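Local coordinates for protein endo-1,3-beta-glucanase (Streptomyces sioyaensis, PDB 3DGT) that probably hydrolyses internal 1,3-beta-glucosidic bonds of beta-glucans, through the family 16 glycoside hydrolase catalytic domain that this chain represents, at residues K99-A104 with T192-W197. Sequence-based numbering, arbitrary orientation.
Sequences KLRVEA and TYTMEW
Leu-100, Val-102 and Ala-104 pair with Trp-197, Met-195 and Tyr-193 through six backbone hydrogen bonds of 2.8 to 3.0 Å between N and O atoms, which join two antiparallel strands of the family 16 beta-sandwich (jelly roll) with axes 4.6 Å apart. Strands 266-276 and 205-210 continue this sheet on its two sides. Side chains alternate between an apolar and a polar face. On the apolar one, Val-102 CG2 meets the methyl CE of Met-195 at 3.7 Å; the Met-195 side chain leaves with CG anti to the backbone N (chi1 -175°) and bends at chi2 and chi3, which brings CE against Val-102. Leu-100 CD2 approaches Trp-197 CE3 obliquely. On the polar face the extended Arg-101 chain brings its guanidinium side-on to Glu-196, the two planes only 11° apart. Arg-101 NE reaches the anti lone pair of Glu-196 OE1 at 2.8 Å, while its NH2 meets the same OE1 nearly along the C-O bond. Glu-196 OE2 is salt-bridged to Arg-207; Lys-99 NZ lies 4.4 Å from Glu-196 OE2, too far for a salt bridge. A leucine in place of Arg-101 has neither donor, and the Glu-196 carboxylate, then held mainly by Arg-207, would probably be freer to turn. Farther along, Glu-103 OE2 bonds Tyr-270 OH, and Thr-194 OG1 donates to Glu-103 OE1 at 2.6 Å, on the anti side of that oxygen and 26° out of the carboxylate plane.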
loop_
_atom_site.group_PDB
_atom_site.type_symbol
_atom_site.label_atom_id
_atom_site.label_comp_id
_atom_site.label_asym_id
_atom_site.label_seq_id
_atom_site.Cartn_x
_atom_site.Cartn_y
_atom_site.Cartn_z
ATOM N N LYS A 99 -3.696 -20.161 3.628
ATOM C CA LYS A 99 -4.001 -18.740 3.807
ATOM C C LYS A 99 -2.709 -17.939 3.859
ATOM O O LYS A 99 -1.661 -18.455 4.238
ATOM C CB LYS A 99 -4.791 -18.496 5.099
ATOM C CG LYS A 99 -6.093 -19.269 5.225
ATOM C CD LYS A 99 -6.830 -18.864 6.497
ATOM C CE LYS A 99 -7.993 -19.808 6.771
ATOM N NZ LYS A 99 -8.675 -19.512 8.066
ATOM N N LEU A 100 -2.807 -16.662 3.497
ATOM C CA LEU A 100 -1.693 -15.728 3.626
ATOM C C LEU A 100 -2.185 -14.486 4.327
ATOM O O LEU A 100 -3.324 -14.087 4.135
ATOM C CB LEU A 100 -1.144 -15.351 2.246
ATOM C CG LEU A 100 0.280 -14.785 2.195
ATOM C CD1 LEU A 100 1.314 -15.909 2.321
ATOM C CD2 LEU A 100 0.489 -13.986 0.909
ATOM N N ARG A 101 -1.339 -13.885 5.161
ATOM C CA ARG A 101 -1.615 -12.546 5.699
ATOM C C ARG A 101 -0.475 -11.615 5.354
ATOM O O ARG A 101 0.688 -11.938 5.595
ATOM C CB ARG A 101 -1.837 -12.567 7.220
ATOM C CG ARG A 101 -3.217 -13.051 7.617
ATOM C CD ARG A 101 -3.351 -13.198 9.112
ATOM N NE ARG A 101 -4.680 -13.697 9.473
ATOM C CZ ARG A 101 -5.110 -13.870 10.722
ATOM N NH1 ARG A 101 -4.324 -13.593 11.762
ATOM N NH2 ARG A 101 -6.335 -14.340 10.928
ATOM N N VAL A 102 -0.819 -10.458 4.794
ATOM C CA VAL A 102 0.157 -9.411 4.497
ATOM C C VAL A 102 -0.225 -8.218 5.354
ATOM O O VAL A 102 -1.363 -7.765 5.303
ATOM C CB VAL A 102 0.162 -9.058 2.985
ATOM C CG1 VAL A 102 1.183 -7.954 2.687
ATOM C CG2 VAL A 102 0.461 -10.318 2.160
ATOM N N GLU A 103 0.727 -7.734 6.151
ATOM C CA GLU A 103 0.411 -6.782 7.214
ATOM C C GLU A 103 1.481 -5.728 7.362
ATOM O O GLU A 103 2.666 -6.016 7.252
ATOM C CB GLU A 103 0.281 -7.540 8.532
ATOM C CG GLU A 103 -0.071 -6.702 9.737
ATOM C CD GLU A 103 -0.457 -7.569 10.917
ATOM O OE1 GLU A 103 -1.575 -8.129 10.888
ATOM O OE2 GLU A 103 0.362 -7.712 11.859
ATOM N N ALA A 104 1.048 -4.503 7.629
ATOM C CA ALA A 104 1.971 -3.447 8.030
ATOM C C ALA A 104 1.413 -2.719 9.228
ATOM O O ALA A 104 0.205 -2.523 9.336
ATOM C CB ALA A 104 2.229 -2.467 6.899
ATOM N N THR A 192 -2.548 -1.246 12.678
ATOM C CA THR A 192 -2.156 -2.427 11.915
ATOM C C THR A 192 -3.141 -2.625 10.775
ATOM O O THR A 192 -4.349 -2.630 10.995
ATOM C CB THR A 192 -2.122 -3.661 12.854
ATOM O OG1 THR A 192 -1.242 -3.376 13.948
ATOM C CG2 THR A 192 -1.652 -4.901 12.166
ATOM N N TYR A 193 -2.619 -2.771 9.560
ATOM C CA TYR A 193 -3.427 -2.928 8.349
ATOM C C TYR A 193 -3.098 -4.273 7.743
ATOM O O TYR A 193 -1.937 -4.555 7.459
ATOM C CB TYR A 193 -3.118 -1.789 7.365
ATOM C CG TYR A 193 -3.378 -0.429 7.974
ATOM C CD1 TYR A 193 -2.383 0.240 8.683
ATOM C CD2 TYR A 193 -4.623 0.179 7.862
ATOM C CE1 TYR A 193 -2.628 1.465 9.271
ATOM C CE2 TYR A 193 -4.876 1.403 8.447
ATOM C CZ TYR A 193 -3.875 2.043 9.133
ATOM O OH TYR A 193 -4.150 3.265 9.694
ATOM N N THR A 194 -4.123 -5.097 7.545
ATOM C CA THR A 194 -3.913 -6.511 7.225
ATOM C C THR A 194 -4.803 -6.977 6.085
ATOM O O THR A 194 -5.982 -6.619 6.010
ATOM C CB THR A 194 -4.211 -7.395 8.464
ATOM O OG1 THR A 194 -3.506 -6.878 9.598
ATOM C CG2 THR A 194 -3.792 -8.848 8.239
ATOM N N MET A 195 -4.217 -7.777 5.204
ATOM C CA MET A 195 -4.945 -8.459 4.150
ATOM C C MET A 195 -4.781 -9.951 4.400
ATOM O O MET A 195 -3.653 -10.439 4.481
ATOM C CB MET A 195 -4.348 -8.064 2.797
ATOM C CG MET A 195 -5.073 -8.590 1.555
ATOM S SD MET A 195 -4.861 -10.365 1.239
ATOM C CE MET A 195 -3.089 -10.511 1.097
ATOM N N GLU A 196 -5.903 -10.657 4.569
ATOM C CA GLU A 196 -5.884 -12.112 4.611
ATOM C C GLU A 196 -6.455 -12.680 3.314
ATOM O O GLU A 196 -7.573 -12.355 2.910
ATOM C CB GLU A 196 -6.626 -12.676 5.827
ATOM C CG GLU A 196 -6.671 -14.208 5.820
ATOM C CD GLU A 196 -7.410 -14.792 6.996
ATOM O OE1 GLU A 196 -6.884 -14.742 8.119
ATOM O OE2 GLU A 196 -8.508 -15.330 6.792
ATOM N N TRP A 197 -5.652 -13.522 2.675
ATOM C CA TRP A 197 -5.977 -14.150 1.413
ATOM C C TRP A 197 -6.246 -15.611 1.751
ATOM O O TRP A 197 -5.330 -16.358 2.126
ATOM C CB TRP A 197 -4.764 -13.991 0.509
ATOM C CG TRP A 197 -4.822 -14.517 -0.905
ATOM C CD1 TRP A 197 -5.793 -15.284 -1.502
ATOM C CD2 TRP A 197 -3.786 -14.354 -1.870
ATOM N NE1 TRP A 197 -5.424 -15.572 -2.807
ATOM C CE2 TRP A 197 -4.192 -15.015 -3.046
ATOM C CE3 TRP A 197 -2.550 -13.687 -1.855
ATOM C CZ2 TRP A 197 -3.400 -15.036 -4.197
ATOM C CZ3 TRP A 197 -1.761 -13.715 -2.991
ATOM C CH2 TRP A 197 -2.193 -14.376 -4.147
#